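Local coordinates for minor structural protein 4 (Lactococcus phage Tuc2009, PDB 5E7T) that probably serves as an upper structural protein of the phage baseplate, which carries the host-recognition machinery at the tail tip, at residues Ser2-Pro16 / Tyr54-Ala68. Numbering follows the deposited sequence.
Sequences SGFNVVIEHDSEYQP and YIRNKINVELPSVYA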
loop_
_atom_site.group_PDB
_atom_site.type_symbol
_atom_site.label_atom_id
_atom_site.label_comp_id
_atom_site.label_asym_id
_atom_site.label_seq_id
_atom_site.Cartn_x
_atom_site.Cartn_y
_atom_site.Cartn_z
ATOM N N SER A 2 10.462 -26.049 -39.330
ATOM C CA SER A 2 9.654 -24.838 -39.072
ATOM C C SER A 2 10.561 -23.665 -38.644
ATOM O O SER A 2 10.311 -22.503 -39.000
ATOM C CB SER A 2 8.621 -25.120 -37.979
ATOM O OG SER A 2 9.216 -25.696 -36.823
ATOM N N GLY A 3 11.616 -24.010 -37.906
ATOM C CA GLY A 3 12.615 -23.083 -37.424
ATOM C C GLY A 3 13.587 -23.760 -36.491
ATOM O O GLY A 3 13.854 -24.966 -36.581
ATOM N N PHE A 4 14.121 -22.946 -35.602
ATOM C CA PHE A 4 15.076 -23.273 -34.569
ATOM C C PHE A 4 14.235 -23.193 -33.325
ATOM O O PHE A 4 13.552 -22.194 -33.112
ATOM C CB PHE A 4 16.209 -22.218 -34.591
ATOM C CG PHE A 4 17.120 -22.122 -33.397
ATOM C CD1 PHE A 4 17.852 -23.222 -32.970
ATOM C CD2 PHE A 4 17.315 -20.913 -32.751
ATOM C CE1 PHE A 4 18.706 -23.129 -31.867
ATOM C CE2 PHE A 4 18.183 -20.816 -31.658
ATOM C CZ PHE A 4 18.870 -21.925 -31.223
ATOM N N ASN A 5 14.180 -24.279 -32.565
ATOM C CA ASN A 5 13.317 -24.361 -31.406
ATOM C C ASN A 5 14.086 -24.582 -30.137
ATOM O O ASN A 5 14.869 -25.539 -30.044
ATOM C CB ASN A 5 12.312 -25.485 -31.614
ATOM C CG ASN A 5 11.286 -25.173 -32.668
ATOM O OD1 ASN A 5 10.277 -24.530 -32.397
ATOM N ND2 ASN A 5 11.511 -25.615 -33.897
ATOM N N VAL A 6 13.848 -23.704 -29.144
ATOM C CA VAL A 6 14.456 -23.839 -27.819
ATOM C C VAL A 6 13.350 -24.175 -26.827
ATOM O O VAL A 6 12.374 -23.432 -26.727
ATOM C CB VAL A 6 15.324 -22.628 -27.368
ATOM C CG1 VAL A 6 15.802 -22.803 -25.930
ATOM C CG2 VAL A 6 16.511 -22.428 -28.294
ATOM N N VAL A 7 13.505 -25.292 -26.113
ATOM C CA VAL A 7 12.557 -25.771 -25.112
ATOM C C VAL A 7 12.912 -25.245 -23.722
ATOM O O VAL A 7 14.048 -25.408 -23.272
ATOM C CB VAL A 7 12.485 -27.314 -25.107
ATOM C CG1 VAL A 7 11.597 -27.808 -23.978
ATOM C CG2 VAL A 7 11.979 -27.841 -26.441
ATOM N N ILE A 8 11.929 -24.663 -23.024
ATOM C CA ILE A 8 12.084 -24.170 -21.661
ATOM C C ILE A 8 11.052 -24.858 -20.796
ATOM O O ILE A 8 9.847 -24.638 -20.963
ATOM C CB ILE A 8 12.020 -22.631 -21.537
ATOM C CG1 ILE A 8 13.165 -21.977 -22.300
ATOM C CG2 ILE A 8 12.056 -22.219 -20.067
ATOM C CD1 ILE A 8 12.926 -20.574 -22.612
ATOM N N GLU A 9 11.545 -25.710 -19.885
ATOM C CA GLU A 9 10.784 -26.466 -18.905
ATOM C C GLU A 9 10.700 -25.645 -17.642
ATOM O O GLU A 9 11.727 -25.167 -17.164
ATOM C CB GLU A 9 11.489 -27.791 -18.622
ATOM C CG GLU A 9 11.263 -28.849 -19.685
ATOM C CD GLU A 9 11.960 -30.169 -19.433
ATOM O OE1 GLU A 9 12.313 -30.466 -18.263
ATOM O OE2 GLU A 9 12.145 -30.916 -20.422
ATOM N N HIS A 10 9.496 -25.477 -17.093
ATOM C CA HIS A 10 9.281 -24.660 -15.893
ATOM C C HIS A 10 8.363 -25.306 -14.833
ATOM O O HIS A 10 7.863 -26.418 -15.026
ATOM C CB HIS A 10 8.741 -23.289 -16.306
ATOM C CG HIS A 10 7.419 -23.388 -17.001
ATOM N ND1 HIS A 10 7.330 -23.709 -18.341
ATOM C CD2 HIS A 10 6.178 -23.270 -16.498
ATOM C CE1 HIS A 10 6.042 -23.771 -18.605
ATOM N NE2 HIS A 10 5.313 -23.527 -17.522
ATOM N N ASP A 11 8.124 -24.581 -13.729
ATOM C CA ASP A 11 7.302 -25.043 -12.613
ATOM C C ASP A 11 5.871 -24.487 -12.567
ATOM O O ASP A 11 5.163 -24.797 -11.612
ATOM C CB ASP A 11 8.015 -24.762 -11.284
ATOM C CG ASP A 11 8.294 -23.307 -10.968
ATOM O OD1 ASP A 11 8.106 -22.454 -11.867
ATOM O OD2 ASP A 11 8.748 -23.023 -9.835
ATOM N N SER A 12 5.439 -23.677 -13.562
ATOM C CA SER A 12 4.089 -23.110 -13.606
ATOM C C SER A 12 3.102 -24.056 -14.252
ATOM O O SER A 12 3.416 -24.798 -15.202
ATOM C CB SER A 12 4.069 -21.761 -14.324
ATOM O OG SER A 12 2.761 -21.229 -14.488
ATOM N N GLU A 13 1.866 -23.990 -13.773
ATOM C CA GLU A 13 0.839 -24.826 -14.376
ATOM C C GLU A 13 0.189 -24.058 -15.497
ATOM O O GLU A 13 -0.833 -24.475 -16.019
ATOM C CB GLU A 13 -0.182 -25.262 -13.331
ATOM C CG GLU A 13 0.327 -26.361 -12.424
ATOM C CD GLU A 13 0.695 -27.673 -13.084
ATOM O OE1 GLU A 13 0.035 -28.073 -14.075
ATOM O OE2 GLU A 13 1.629 -28.327 -12.566
ATOM N N TYR A 14 0.790 -22.929 -15.874
ATOM C CA TYR A 14 0.240 -22.028 -16.869
ATOM C C TYR A 14 1.214 -21.787 -18.072
ATOM O O TYR A 14 2.025 -22.665 -18.411
ATOM C CB TYR A 14 -0.235 -20.741 -16.165
ATOM C CG TYR A 14 -1.339 -20.978 -15.144
ATOM C CD1 TYR A 14 -2.683 -20.963 -15.518
ATOM C CD2 TYR A 14 -1.044 -21.212 -13.804
ATOM C CE1 TYR A 14 -3.700 -21.189 -14.587
ATOM C CE2 TYR A 14 -2.055 -21.430 -12.865
ATOM C CZ TYR A 14 -3.377 -21.428 -13.265
ATOM O OH TYR A 14 -4.363 -21.660 -12.341
ATOM N N GLN A 15 1.080 -20.634 -18.737
ATOM C CA GLN A 15 1.790 -20.265 -19.943
ATOM C C GLN A 15 2.718 -19.052 -19.735
ATOM O O GLN A 15 2.362 -17.960 -20.197
ATOM C CB GLN A 15 0.762 -19.951 -21.033
ATOM C CG GLN A 15 -0.020 -21.146 -21.532
ATOM C CD GLN A 15 -1.149 -21.552 -20.630
ATOM O OE1 GLN A 15 -1.974 -20.726 -20.196
ATOM N NE2 GLN A 15 -1.177 -22.849 -20.324
ATOM N N PRO A 16 3.936 -19.233 -19.128
ATOM C CA PRO A 16 4.828 -18.086 -18.873
ATOM C C PRO A 16 5.310 -17.387 -20.116
ATOM O O PRO A 16 5.557 -18.024 -21.123
ATOM C CB PRO A 16 6.008 -18.711 -18.120
ATOM C CG PRO A 16 5.466 -19.892 -17.509
ATOM C CD PRO A 16 4.502 -20.448 -18.531
ATOM N N TYR A 54 2.764 -23.757 -25.927
ATOM C CA TYR A 54 2.837 -24.348 -24.602
ATOM C C TYR A 54 2.133 -25.644 -24.408
ATOM O O TYR A 54 1.024 -25.838 -24.904
ATOM C CB TYR A 54 2.183 -23.376 -23.598
ATOM C CG TYR A 54 2.750 -21.974 -23.581
ATOM C CD1 TYR A 54 3.802 -21.638 -22.738
ATOM C CD2 TYR A 54 2.234 -20.983 -24.405
ATOM C CE1 TYR A 54 4.340 -20.352 -22.725
ATOM C CE2 TYR A 54 2.786 -19.703 -24.426
ATOM C CZ TYR A 54 3.838 -19.395 -23.579
ATOM O OH TYR A 54 4.354 -18.135 -23.538
ATOM N N ILE A 55 2.748 -26.503 -23.587
ATOM C CA ILE A 55 2.195 -27.735 -23.008
ATOM C C ILE A 55 2.530 -27.657 -21.506
ATOM O O ILE A 55 3.386 -26.849 -21.115
ATOM C CB ILE A 55 2.598 -29.089 -23.656
ATOM C CG1 ILE A 55 4.086 -29.414 -23.432
ATOM C CG2 ILE A 55 2.189 -29.140 -25.112
ATOM C CD1 ILE A 55 4.509 -30.704 -23.910
ATOM N N ARG A 56 1.883 -28.474 -20.675
ATOM C CA ARG A 56 2.129 -28.413 -19.241
ATOM C C ARG A 56 3.610 -28.450 -18.916
ATOM O O ARG A 56 4.290 -29.390 -19.295
ATOM C CB ARG A 56 1.345 -29.510 -18.499
ATOM C CG ARG A 56 1.648 -29.589 -17.020
ATOM C CD ARG A 56 0.874 -30.661 -16.322
ATOM N NE ARG A 56 1.058 -30.539 -14.879
ATOM C CZ ARG A 56 1.549 -31.492 -14.097
ATOM N NH1 ARG A 56 1.894 -32.667 -14.608
ATOM N NH2 ARG A 56 1.683 -31.285 -12.794
ATOM N N ASN A 57 4.113 -27.410 -18.269
ATOM C CA ASN A 57 5.502 -27.324 -17.840
ATOM C C ASN A 57 6.542 -27.157 -18.948
ATOM O O ASN A 57 7.713 -27.054 -18.605
ATOM C CB ASN A 57 5.883 -28.535 -16.967
ATOM C CG ASN A 57 5.053 -28.758 -15.730
ATOM O OD1 ASN A 57 4.665 -27.823 -15.027
ATOM N ND2 ASN A 57 4.859 -30.025 -15.382
ATOM N N LYS A 58 6.161 -27.120 -20.245
ATOM C CA LYS A 58 7.124 -26.966 -21.352
ATOM C C LYS A 58 6.711 -25.903 -22.373
ATOM O O LYS A 58 5.726 -26.085 -23.116
ATOM C CB LYS A 58 7.362 -28.299 -22.099
ATOM C CG LYS A 58 7.873 -29.445 -21.270
ATOM C CD LYS A 58 8.135 -30.688 -22.098
ATOM C CE LYS A 58 9.434 -30.625 -22.849
ATOM N NZ LYS A 58 9.665 -31.844 -23.663
ATOM N N ILE A 59 7.524 -24.818 -22.451
ATOM C CA ILE A 59 7.410 -23.683 -23.403
ATOM C C ILE A 59 8.300 -24.040 -24.585
ATOM O O ILE A 59 9.420 -24.498 -24.380
ATOM C CB ILE A 59 7.899 -22.323 -22.783
ATOM C CG1 ILE A 59 7.249 -22.023 -21.409
ATOM C CG2 ILE A 59 7.723 -21.146 -23.768
ATOM C CD1 ILE A 59 7.759 -20.773 -20.701
ATOM N N ASN A 60 7.826 -23.829 -25.808
ATOM C CA ASN A 60 8.643 -24.075 -26.986
ATOM C C ASN A 60 8.797 -22.726 -27.642
ATOM O O ASN A 60 7.803 -22.129 -28.100
ATOM C CB ASN A 60 8.011 -25.095 -27.915
ATOM C CG ASN A 60 8.664 -25.143 -29.265
ATOM O OD1 ASN A 60 8.382 -24.335 -30.149
ATOM N ND2 ASN A 60 9.550 -26.085 -29.457
ATOM N N VAL A 61 10.047 -22.226 -27.652
ATOM C CA VAL A 61 10.393 -20.928 -28.206
ATOM C C VAL A 61 10.881 -21.120 -29.637
ATOM O O VAL A 61 11.998 -21.586 -29.847
ATOM C CB VAL A 61 11.427 -20.209 -27.310
ATOM C CG1 VAL A 61 11.660 -18.783 -27.784
ATOM C CG2 VAL A 61 11.007 -20.229 -25.845
ATOM N N GLU A 62 10.017 -20.828 -30.617
ATOM C CA GLU A 62 10.362 -20.941 -32.034
ATOM C C GLU A 62 10.895 -19.630 -32.541
ATOM O O GLU A 62 10.184 -18.606 -32.568
ATOM C CB GLU A 62 9.179 -21.388 -32.892
ATOM C CG GLU A 62 9.553 -21.571 -34.350
ATOM C CD GLU A 62 8.483 -22.190 -35.220
ATOM O OE1 GLU A 62 8.211 -23.402 -35.065
ATOM O OE2 GLU A 62 7.940 -21.469 -36.086
ATOM N N LEU A 63 12.154 -19.680 -32.972
ATOM C CA LEU A 63 12.886 -18.550 -33.528
ATOM C C LEU A 63 13.154 -18.785 -35.013
ATOM O O LEU A 63 13.261 -19.946 -35.431
ATOM C CB LEU A 63 14.227 -18.409 -32.793
ATOM C CG LEU A 63 14.142 -18.018 -31.342
ATOM C CD1 LEU A 63 15.350 -18.504 -30.603
ATOM C CD2 LEU A 63 13.862 -16.499 -31.169
ATOM N N PRO A 64 13.323 -17.720 -35.829
ATOM C CA PRO A 64 13.657 -17.942 -37.245
ATOM C C PRO A 64 14.942 -18.769 -37.390
ATOM O O PRO A 64 15.892 -18.587 -36.611
ATOM C CB PRO A 64 13.811 -16.520 -37.797
ATOM C CG PRO A 64 12.990 -15.664 -36.874
ATOM C CD PRO A 64 13.236 -16.274 -35.526
ATOM N N SER A 65 14.926 -19.723 -38.361
ATOM C CA SER A 65 16.002 -20.663 -38.688
ATOM C C SER A 65 17.383 -20.007 -38.831
ATOM O O SER A 65 18.398 -20.638 -38.546
ATOM C CB SER A 65 15.649 -21.442 -39.951
ATOM O OG SER A 65 14.834 -22.570 -39.671
ATOM N N VAL A 66 17.409 -18.738 -39.257
ATOM C CA VAL A 66 18.617 -17.939 -39.435
ATOM C C VAL A 66 19.376 -17.733 -38.085
ATOM O O VAL A 66 20.606 -17.649 -38.099
ATOM C CB VAL A 66 18.295 -16.618 -40.199
ATOM C CG1 VAL A 66 17.103 -15.866 -39.598
ATOM C CG2 VAL A 66 19.515 -15.714 -40.342
ATOM N N TYR A 67 18.666 -17.722 -36.938
ATOM C CA TYR A 67 19.301 -17.561 -35.624
ATOM C C TYR A 67 19.901 -18.836 -35.057
ATOM O O TYR A 67 20.669 -18.764 -34.105
ATOM C CB TYR A 67 18.344 -16.930 -34.608
ATOM C CG TYR A 67 17.859 -15.570 -35.042
ATOM C CD1 TYR A 67 18.723 -14.479 -35.086
ATOM C CD2 TYR A 67 16.541 -15.374 -35.435
ATOM C CE1 TYR A 67 18.295 -13.235 -35.541
ATOM C CE2 TYR A 67 16.094 -14.127 -35.869
ATOM C CZ TYR A 67 16.976 -13.061 -35.930
ATOM O OH TYR A 67 16.528 -11.833 -36.365
ATOM N N ALA A 68 19.574 -19.985 -35.641
ATOM C CA ALA A 68 20.042 -21.294 -35.200
ATOM C C ALA A 68 21.507 -21.353 -34.848
ATOM O O ALA A 68 22.370 -21.096 -35.686
ATOM C CB ALA A 68 19.706 -22.354 -36.228
HETATM O O HOH W 1 1.863 -16.198 -22.220
#
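Q15 sets CB and CG over one face of the Y54 ring, CB nearly above the centre. P16 O sits at that ring's edge and accepts a hydrogen bond from Y54 OH, 2.7 Å. H10 is sandwiched: N57 CA is over one imidazole face and P16 CG over the opposite one, while I8 O and S12 CA lie at the edge. On the F4 ring, A68 CA covers one face in a CH-pi contact, and L63 CD1 approaches F4 CD2 obliquely, 3.8 Å away.

Strands 4-10 and 58-63 pair antiparallel. F4/L63, V6/V61 and I8/I59 are the hydrogen-bonded pairs. H10 N to N57 O, 2.8 Å, continues the pattern into the type II turn 55-58. F4, V6, I8, I59, V61 and L63 share one apolar face, which packs partly on strand 87-94. The other face carries N5, V7, E9, K58, N60 and E62. E9 OE2 and K58 NZ both hydrogen-bond to Y102 OH, but the strongest polar partner of K58 is D273 of the chain of Minor structural protein 5.

E13 and R56 form a side-on salt bridge. R56 NE meets the syn lone pair of E13 OE1 at 2.8 Å, and R56 NH2 meets E13 OE2 at 3.0 Å.

Y54 also joins a strand of a second subunit, another copy of this protein, extending the sheet. Backbone bonds and apolar packing thus unite the strands of the immunoglobulin-like domain, while the E13-R56 salt bridge and the Q15 and P16 contacts with Y54 tie loop 11-16 to the end of strand 45-55 and the turn after it.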